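GDSL-like Lipase (Parabacteroides distasonis, PDB 3P94) is a GDSL-like serine hydrolase of the SGNH superfamily that probably cleaves ester bonds of lipids such as lysophospholipids. Local coordinates at residues A[155-167]-A[190-202]. Sequence-based numbering, arbitrary orientation.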
ATOM      1  N   GLY A 155      18.252  -3.017  -2.963  1.00 20.08           N
ATOM      2  CA  GLY A 155      17.917  -3.826  -4.133  1.00 21.09           C
ATOM      3  C   GLY A 155      16.455  -4.223  -4.239  1.00 23.76           C
ATOM      4  O   GLY A 155      16.140  -5.311  -4.726  1.00 23.83           O
ATOM      5  N   LEU A 156      15.554  -3.351  -3.765  1.00 19.52           N
ATOM      6  CA  LEU A 156      14.110  -3.575  -3.821  1.00 18.76           C
ATOM      7  C   LEU A 156      13.513  -2.790  -4.985  1.00 23.66           C
ATOM      8  O   LEU A 156      14.025  -1.726  -5.336  1.00 24.48           O
ATOM      9  CB  LEU A 156      13.422  -3.183  -2.493  1.00 18.03           C
ATOM     10  CG  LEU A 156      14.023  -3.710  -1.176  1.00 22.71           C
ATOM     11  CD1 LEU A 156      13.282  -3.133   0.018  1.00 21.53           C
ATOM     12  CD2 LEU A 156      14.022  -5.243  -1.119  1.00 26.82           C
ATOM     13  N   THR A 157      12.445  -3.315  -5.590  1.00 19.72           N
ATOM     14  CA  THR A 157      11.757  -2.660  -6.704  1.00 18.98           C
ATOM     15  C   THR A 157      10.899  -1.497  -6.160  1.00 22.18           C
ATOM     16  O   THR A 157      10.203  -1.671  -5.152  1.00 19.82           O
ATOM     17  CB  THR A 157      10.896  -3.697  -7.464  1.00 28.39           C
ATOM     18  OG1 THR A 157      11.755  -4.700  -8.002  1.00 32.08           O
ATOM     19  CG2 THR A 157      10.062  -3.074  -8.587  1.00 26.30           C
ATOM     20  N   TYR A 158      10.957  -0.323  -6.826  1.00 17.99           N
ATOM     21  CA  TYR A 158      10.144   0.841  -6.462  1.00 17.75           C
ATOM     22  C   TYR A 158       9.136   1.104  -7.587  1.00 22.27           C
ATOM     23  O   TYR A 158       9.524   1.214  -8.749  1.00 23.89           O
ATOM     24  CB  TYR A 158      11.023   2.076  -6.183  1.00 19.60           C
ATOM     25  CG  TYR A 158      10.251   3.326  -5.795  1.00 22.07           C
ATOM     26  CD1 TYR A 158       9.724   3.475  -4.514  1.00 24.00           C
ATOM     27  CD2 TYR A 158      10.102   4.386  -6.692  1.00 22.82           C
ATOM     28  CE1 TYR A 158       9.032   4.632  -4.146  1.00 24.54           C
ATOM     29  CE2 TYR A 158       9.428   5.551  -6.332  1.00 23.56           C
ATOM     30  CZ  TYR A 158       8.899   5.672  -5.057  1.00 29.27           C
ATOM     31  OH  TYR A 158       8.255   6.830  -4.699  1.00 27.51           O
ATOM     32  N   VAL A 159       7.846   1.144  -7.244  1.00 17.66           N
ATOM     33  CA  VAL A 159       6.750   1.362  -8.190  1.00 16.63           C
ATOM     34  C   VAL A 159       6.353   2.830  -8.091  1.00 19.28           C
ATOM     35  O   VAL A 159       5.780   3.250  -7.078  1.00 16.49           O
ATOM     36  CB  VAL A 159       5.566   0.389  -7.909  1.00 19.78           C
ATOM     37  CG1 VAL A 159       4.361   0.696  -8.781  1.00 19.51           C
ATOM     38  CG2 VAL A 159       5.990  -1.058  -8.098  1.00 19.59           C
ATOM     39  N   ASP A 160       6.671   3.614  -9.135  1.00 16.59           N
ATOM     40  CA  ASP A 160       6.393   5.042  -9.117  1.00 16.48           C
ATOM     41  C   ASP A 160       5.020   5.393  -9.722  1.00 20.28           C
ATOM     42  O   ASP A 160       4.911   5.944 -10.835  1.00 19.96           O
ATOM     43  CB  ASP A 160       7.518   5.830  -9.800  1.00 18.97           C
ATOM     44  CG  ASP A 160       7.518   7.328  -9.519  1.00 22.86           C
ATOM     45  OD1 ASP A 160       6.642   7.796  -8.756  1.00 23.57           O
ATOM     46  OD2 ASP A 160       8.407   8.023 -10.035  1.00 23.79           O
ATOM     47  N   TYR A 161       3.970   5.160  -8.927  1.00 15.69           N
ATOM     48  CA  TYR A 161       2.619   5.578  -9.298  1.00 15.55           C
ATOM     49  C   TYR A 161       2.518   7.099  -9.331  1.00 19.02           C
ATOM     50  O   TYR A 161       1.835   7.656 -10.189  1.00 18.36           O
ATOM     51  CB  TYR A 161       1.595   5.088  -8.260  1.00 15.89           C
ATOM     52  CG  TYR A 161       1.380   3.601  -8.112  1.00 16.23           C
ATOM     53  CD1 TYR A 161       1.279   2.778  -9.229  1.00 17.96           C
ATOM     54  CD2 TYR A 161       1.105   3.042  -6.868  1.00 16.96           C
ATOM     55  CE1 TYR A 161       0.986   1.421  -9.101  1.00 18.26           C
ATOM     56  CE2 TYR A 161       0.802   1.692  -6.729  1.00 17.91           C
ATOM     57  CZ  TYR A 161       0.740   0.885  -7.849  1.00 22.17           C
ATOM     58  OH  TYR A 161       0.444  -0.442  -7.704  1.00 23.54           O
ATOM     59  N   HIS A 162       3.147   7.754  -8.332  1.00 15.07           N
ATOM     60  CA  HIS A 162       3.097   9.195  -8.062  1.00 15.02           C
ATOM     61  C   HIS A 162       3.461  10.052  -9.284  1.00 21.18           C
ATOM     62  O   HIS A 162       2.673  10.929  -9.640  1.00 21.89           O
ATOM     63  CB  HIS A 162       4.004   9.552  -6.857  1.00 15.54           C
ATOM     64  CG  HIS A 162       3.777  10.940  -6.327  1.00 18.97           C
ATOM     65  ND1 HIS A 162       4.277  12.055  -6.980  1.00 20.71           N
ATOM     66  CD2 HIS A 162       3.104  11.348  -5.223  1.00 19.73           C
ATOM     67  CE1 HIS A 162       3.886  13.101  -6.263  1.00 19.73           C
ATOM     68  NE2 HIS A 162       3.187  12.729  -5.193  1.00 19.43           N
ATOM     69  N   SER A 163       4.621   9.805  -9.935  1.00 18.23           N
ATOM     70  CA  SER A 163       5.025  10.592 -11.106  1.00 18.73           C
ATOM     71  C   SER A 163       4.057  10.428 -12.289  1.00 23.57           C
ATOM     72  O   SER A 163       3.845  11.382 -13.050  1.00 23.53           O
ATOM     73  CB  SER A 163       6.439  10.226 -11.544  1.00 22.11           C
ATOM     74  OG  SER A 163       7.358  10.496 -10.497  1.00 29.96           O
ATOM     75  N   ALA A 164       3.461   9.232 -12.426  1.00 19.25           N
ATOM     76  CA  ALA A 164       2.520   8.912 -13.501  1.00 20.54           C
ATOM     77  C   ALA A 164       1.126   9.519 -13.294  1.00 24.38           C
ATOM     78  O   ALA A 164       0.367   9.634 -14.259  1.00 26.48           O
ATOM     79  CB  ALA A 164       2.388   7.405 -13.629  1.00 20.68           C
HETATM   80  N   MSE A 165       0.766   9.872 -12.050  1.00 17.20           N
HETATM   81  CA  MSE A 165      -0.596  10.339 -11.763  1.00 15.15           C
HETATM   82  C   MSE A 165      -0.714  11.784 -11.247  1.00 22.19           C
HETATM   83  O   MSE A 165      -1.827  12.320 -11.247  1.00 22.50           O
HETATM   84  CB  MSE A 165      -1.235   9.403 -10.716  1.00 14.22           C
HETATM   85  CG  MSE A 165      -1.339   7.956 -11.181  1.00 16.19           C
HETATM   86 SE   MSE A 165      -1.791   6.761  -9.719  0.75 17.04          SE
HETATM   87  CE  MSE A 165      -3.723   7.022  -9.747  1.00 14.31           C
ATOM     88  N   LYS A 166       0.389  12.405 -10.781  1.00 19.34           N
ATOM     89  CA  LYS A 166       0.321  13.747 -10.176  1.00 19.14           C
ATOM     90  C   LYS A 166      -0.083  14.851 -11.164  1.00 25.13           C
ATOM     91  O   LYS A 166       0.198  14.753 -12.354  1.00 24.53           O
ATOM     92  CB  LYS A 166       1.662  14.119  -9.511  1.00 19.57           C
ATOM     93  CG  LYS A 166       2.845  14.235 -10.476  1.00 26.21           C
ATOM     94  CD  LYS A 166       4.142  14.531  -9.761  1.00 21.60           C
ATOM     95  CE  LYS A 166       5.278  14.687 -10.740  1.00 26.67           C
ATOM     96  NZ  LYS A 166       6.565  14.949 -10.037  1.00 32.44           N
ATOM     97  N   ASP A 167      -0.752  15.902 -10.641  1.00 23.29           N
ATOM     98  CA  ASP A 167      -1.092  17.114 -11.389  1.00 24.11           C
ATOM     99  C   ASP A 167      -0.077  18.194 -10.977  1.00 28.76           C
ATOM    100  O   ASP A 167       0.879  17.878 -10.253  1.00 27.77           O
ATOM    101  CB  ASP A 167      -2.564  17.548 -11.176  1.00 25.98           C
ATOM    102  CG  ASP A 167      -2.980  17.847  -9.742  1.00 32.99           C
ATOM    103  OD1 ASP A 167      -2.087  18.030  -8.882  1.00 32.56           O
ATOM    104  OD2 ASP A 167      -4.197  17.923  -9.487  1.00 39.48           O
ATOM    105  N   ILE A 190      -4.055   2.934 -14.705  1.00 16.71           N
ATOM    106  CA  ILE A 190      -2.680   3.473 -14.787  1.00 16.49           C
ATOM    107  C   ILE A 190      -1.800   2.640 -13.842  1.00 18.00           C
ATOM    108  O   ILE A 190      -0.735   2.158 -14.227  1.00 17.76           O
ATOM    109  CB  ILE A 190      -2.616   5.003 -14.444  1.00 20.20           C
ATOM    110  CG1 ILE A 190      -3.234   5.855 -15.573  1.00 22.29           C
ATOM    111  CG2 ILE A 190      -1.163   5.468 -14.125  1.00 19.13           C
ATOM    112  CD1 ILE A 190      -3.500   7.277 -15.216  1.00 32.07           C
HETATM  113  N   MSE A 191      -2.279   2.450 -12.614  1.00 12.88           N
HETATM  114  CA  MSE A 191      -1.584   1.682 -11.585  1.00 10.50           C
HETATM  115  C   MSE A 191      -1.344   0.233 -12.004  1.00 18.65           C
HETATM  116  O   MSE A 191      -0.228  -0.266 -11.828  1.00 19.43           O
HETATM  117  CB  MSE A 191      -2.370   1.720 -10.275  1.00 10.75           C
HETATM  118  CG  MSE A 191      -2.357   3.090  -9.613  1.00 13.79           C
HETATM  119 SE   MSE A 191      -3.694   3.159  -8.224  0.75 16.26          SE
HETATM  120  CE  MSE A 191      -2.909   1.995  -6.955  1.00 12.22           C
ATOM    121  N   GLU A 192      -2.374  -0.437 -12.566  1.00 16.58           N
ATOM    122  CA  GLU A 192      -2.313  -1.821 -13.021  1.00 16.00           C
ATOM    123  C   GLU A 192      -1.147  -2.033 -14.005  1.00 20.51           C
ATOM    124  O   GLU A 192      -0.381  -2.974 -13.814  1.00 18.79           O
ATOM    125  CB  GLU A 192      -3.652  -2.233 -13.655  1.00 17.94           C
ATOM    126  CG  GLU A 192      -3.643  -3.605 -14.316  1.00 23.52           C
ATOM    127  CD  GLU A 192      -4.950  -4.066 -14.935  1.00 31.21           C
ATOM    128  OE1 GLU A 192      -5.991  -3.398 -14.737  1.00 23.96           O
ATOM    129  OE2 GLU A 192      -4.930  -5.118 -15.610  1.00 20.59           O
ATOM    130  N   LYS A 193      -1.007  -1.153 -15.021  1.00 17.80           N
ATOM    131  CA  LYS A 193       0.040  -1.231 -16.038  1.00 19.07           C
ATOM    132  C   LYS A 193       1.431  -1.150 -15.409  1.00 24.03           C
ATOM    133  O   LYS A 193       2.275  -1.983 -15.716  1.00 23.79           O
ATOM    134  CB  LYS A 193      -0.154  -0.125 -17.098  1.00 21.82           C
ATOM    135  CG  LYS A 193       0.791  -0.232 -18.288  1.00 32.06           C
ATOM    136  CD  LYS A 193       0.540   0.870 -19.287  1.00 43.60           C
ATOM    137  N   ILE A 194       1.648  -0.190 -14.494  1.00 21.84           N
ATOM    138  CA  ILE A 194       2.936   0.041 -13.833  1.00 21.69           C
ATOM    139  C   ILE A 194       3.305  -1.116 -12.874  1.00 24.16           C
ATOM    140  O   ILE A 194       4.442  -1.589 -12.908  1.00 23.78           O
ATOM    141  CB  ILE A 194       2.914   1.412 -13.091  1.00 24.96           C
ATOM    142  CG1 ILE A 194       2.705   2.571 -14.094  1.00 26.01           C
ATOM    143  CG2 ILE A 194       4.206   1.630 -12.267  1.00 26.22           C
ATOM    144  CD1 ILE A 194       2.240   3.834 -13.471  1.00 31.21           C
ATOM    145  N   VAL A 195       2.359  -1.560 -12.024  1.00 18.19           N
ATOM    146  CA  VAL A 195       2.642  -2.614 -11.045  1.00 17.18           C
ATOM    147  C   VAL A 195       2.833  -3.977 -11.735  1.00 21.13           C
ATOM    148  O   VAL A 195       3.663  -4.757 -11.274  1.00 20.45           O
ATOM    149  CB  VAL A 195       1.604  -2.660  -9.886  1.00 20.02           C
ATOM    150  CG1 VAL A 195       0.271  -3.305 -10.297  1.00 20.15           C
ATOM    151  CG2 VAL A 195       2.183  -3.329  -8.647  1.00 19.44           C
ATOM    152  N   LEU A 196       2.105  -4.255 -12.840  1.00 18.52           N
ATOM    153  CA  LEU A 196       2.274  -5.528 -13.548  1.00 19.42           C
ATOM    154  C   LEU A 196       3.680  -5.631 -14.144  1.00 25.54           C
ATOM    155  O   LEU A 196       4.285  -6.695 -14.074  1.00 24.89           O
ATOM    156  CB  LEU A 196       1.223  -5.735 -14.645  1.00 19.75           C
ATOM    157  CG  LEU A 196      -0.189  -6.154 -14.189  1.00 23.64           C
ATOM    158  CD1 LEU A 196      -1.122  -6.191 -15.369  1.00 24.68           C
ATOM    159  CD2 LEU A 196      -0.184  -7.505 -13.469  1.00 25.47           C
ATOM    160  N   GLU A 197       4.198  -4.522 -14.693  1.00 23.55           N
ATOM    161  CA  GLU A 197       5.543  -4.451 -15.283  1.00 25.08           C
ATOM    162  C   GLU A 197       6.601  -4.653 -14.178  1.00 28.64           C
ATOM    163  O   GLU A 197       7.557  -5.390 -14.390  1.00 28.93           O
ATOM    164  CB  GLU A 197       5.732  -3.101 -15.993  1.00 27.07           C
ATOM    165  CG  GLU A 197       6.814  -3.086 -17.058  1.00 41.46           C
ATOM    166  CD  GLU A 197       6.853  -1.839 -17.925  1.00 68.41           C
ATOM    167  OE1 GLU A 197       5.784  -1.223 -18.147  1.00 55.27           O
ATOM    168  OE2 GLU A 197       7.955  -1.494 -18.410  1.00 66.54           O
ATOM    169  N   ALA A 198       6.399  -4.035 -12.997  1.00 25.39           N
ATOM    170  CA  ALA A 198       7.306  -4.172 -11.851  1.00 24.62           C
ATOM    171  C   ALA A 198       7.319  -5.611 -11.303  1.00 28.27           C
ATOM    172  O   ALA A 198       8.393  -6.143 -11.043  1.00 27.23           O
ATOM    173  CB  ALA A 198       6.911  -3.204 -10.755  1.00 24.18           C
ATOM    174  N   ILE A 199       6.134  -6.245 -11.160  1.00 24.65           N
ATOM    175  CA  ILE A 199       6.013  -7.624 -10.662  1.00 24.50           C
ATOM    176  C   ILE A 199       6.689  -8.606 -11.633  1.00 31.77           C
ATOM    177  O   ILE A 199       7.448  -9.465 -11.180  1.00 31.67           O
ATOM    178  CB  ILE A 199       4.526  -8.005 -10.382  1.00 26.75           C
ATOM    179  CG1 ILE A 199       4.006  -7.284  -9.113  1.00 26.35           C
ATOM    180  CG2 ILE A 199       4.320  -9.529 -10.256  1.00 27.07           C
ATOM    181  CD1 ILE A 199       2.469  -7.145  -9.021  1.00 29.04           C
ATOM    182  N   HIS A 200       6.418  -8.485 -12.952  1.00 30.71           N
ATOM    183  CA  HIS A 200       6.969  -9.396 -13.961  1.00 32.71           C
ATOM    184  C   HIS A 200       8.501  -9.289 -14.062  1.00 36.73           C
ATOM    185  O   HIS A 200       9.135 -10.286 -14.371  1.00 36.69           O
ATOM    186  CB  HIS A 200       6.305  -9.195 -15.336  1.00 34.92           C
ATOM    187  CG  HIS A 200       4.823  -9.461 -15.347  1.00 38.93           C
ATOM    188  ND1 HIS A 200       3.995  -8.878 -16.296  1.00 41.37           N
ATOM    189  CD2 HIS A 200       4.063 -10.202 -14.504  1.00 40.89           C
ATOM    190  CE1 HIS A 200       2.771  -9.291 -16.009  1.00 40.97           C
ATOM    191  NE2 HIS A 200       2.760 -10.081 -14.935  1.00 40.97           N
ATOM    192  N   LYS A 201       9.089  -8.121 -13.747  1.00 34.17           N
ATOM    193  CA  LYS A 201      10.539  -7.948 -13.761  1.00 34.99           C
ATOM    194  C   LYS A 201      11.171  -8.470 -12.441  1.00 38.27           C
ATOM    195  O   LYS A 201      12.307  -8.933 -12.481  1.00 39.30           O
ATOM    196  CB  LYS A 201      10.940  -6.481 -14.065  1.00 38.26           C
ATOM    197  CG  LYS A 201      10.756  -5.448 -12.952  1.00 50.89           C
ATOM    198  N   THR A 202      10.422  -8.454 -11.311  1.00 33.04           N
ATOM    199  CA  THR A 202      10.871  -8.879  -9.976  1.00 32.47           C
ATOM    200  C   THR A 202      10.617 -10.374  -9.683  1.00 36.92           C
ATOM    201  O   THR A 202      11.463 -11.023  -9.064  1.00 36.50           O
ATOM    202  CB  THR A 202      10.149  -8.027  -8.900  1.00 37.45           C
ATOM    203  OG1 THR A 202      10.231  -6.651  -9.252  1.00 38.54           O
ATOM    204  CG2 THR A 202      10.711  -8.223  -7.482  1.00 35.91           C
TER
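Met191, modelled like Met165 as selenomethionine, lies across one face of the Tyr161 ring. Met191 CB stands 3.6 Å from Tyr161 CE1. Met191 CG sits over the ring face in a CH-pi contact, 3.9 Å from the centroid, and also meets Met165 SE at 3.7 Å. Met191 SE rides higher, above the ring centre in a more distant Met-aromatic contact, with Met165 CE beside it. A bend at chi3 (70°) then folds Met191 CE back down to Tyr161 CE2, 3.7 Å away. The opposite ring face carries Val159 CG1, while Tyr161 OH ends against Val195 CB; the ring is thus clamped between strand and helix. Val159 forks over the helix, CG1 to Ile194 CG2, and Val159 CG2 to Ala198 CB at 3.5 Å. Ile194 CD1 reaches Ala164 CB. At the far end Thr157 OG1 and Thr202 OG1 pair at 2.8 Å; Thr202 OG1 donates to Ala198 O, which takes Thr202 N from the opposite face of its carbonyl plane. Trp36 adds cover to Tyr161, Met191 and Val195. Strand 157-159, at the edge of the parallel sheet beside 116-120, runs antiparallel to helix segment 190-202 (173°), the helix-on-sheet layering of the flavodoxin-like SGNH hydrolase fold.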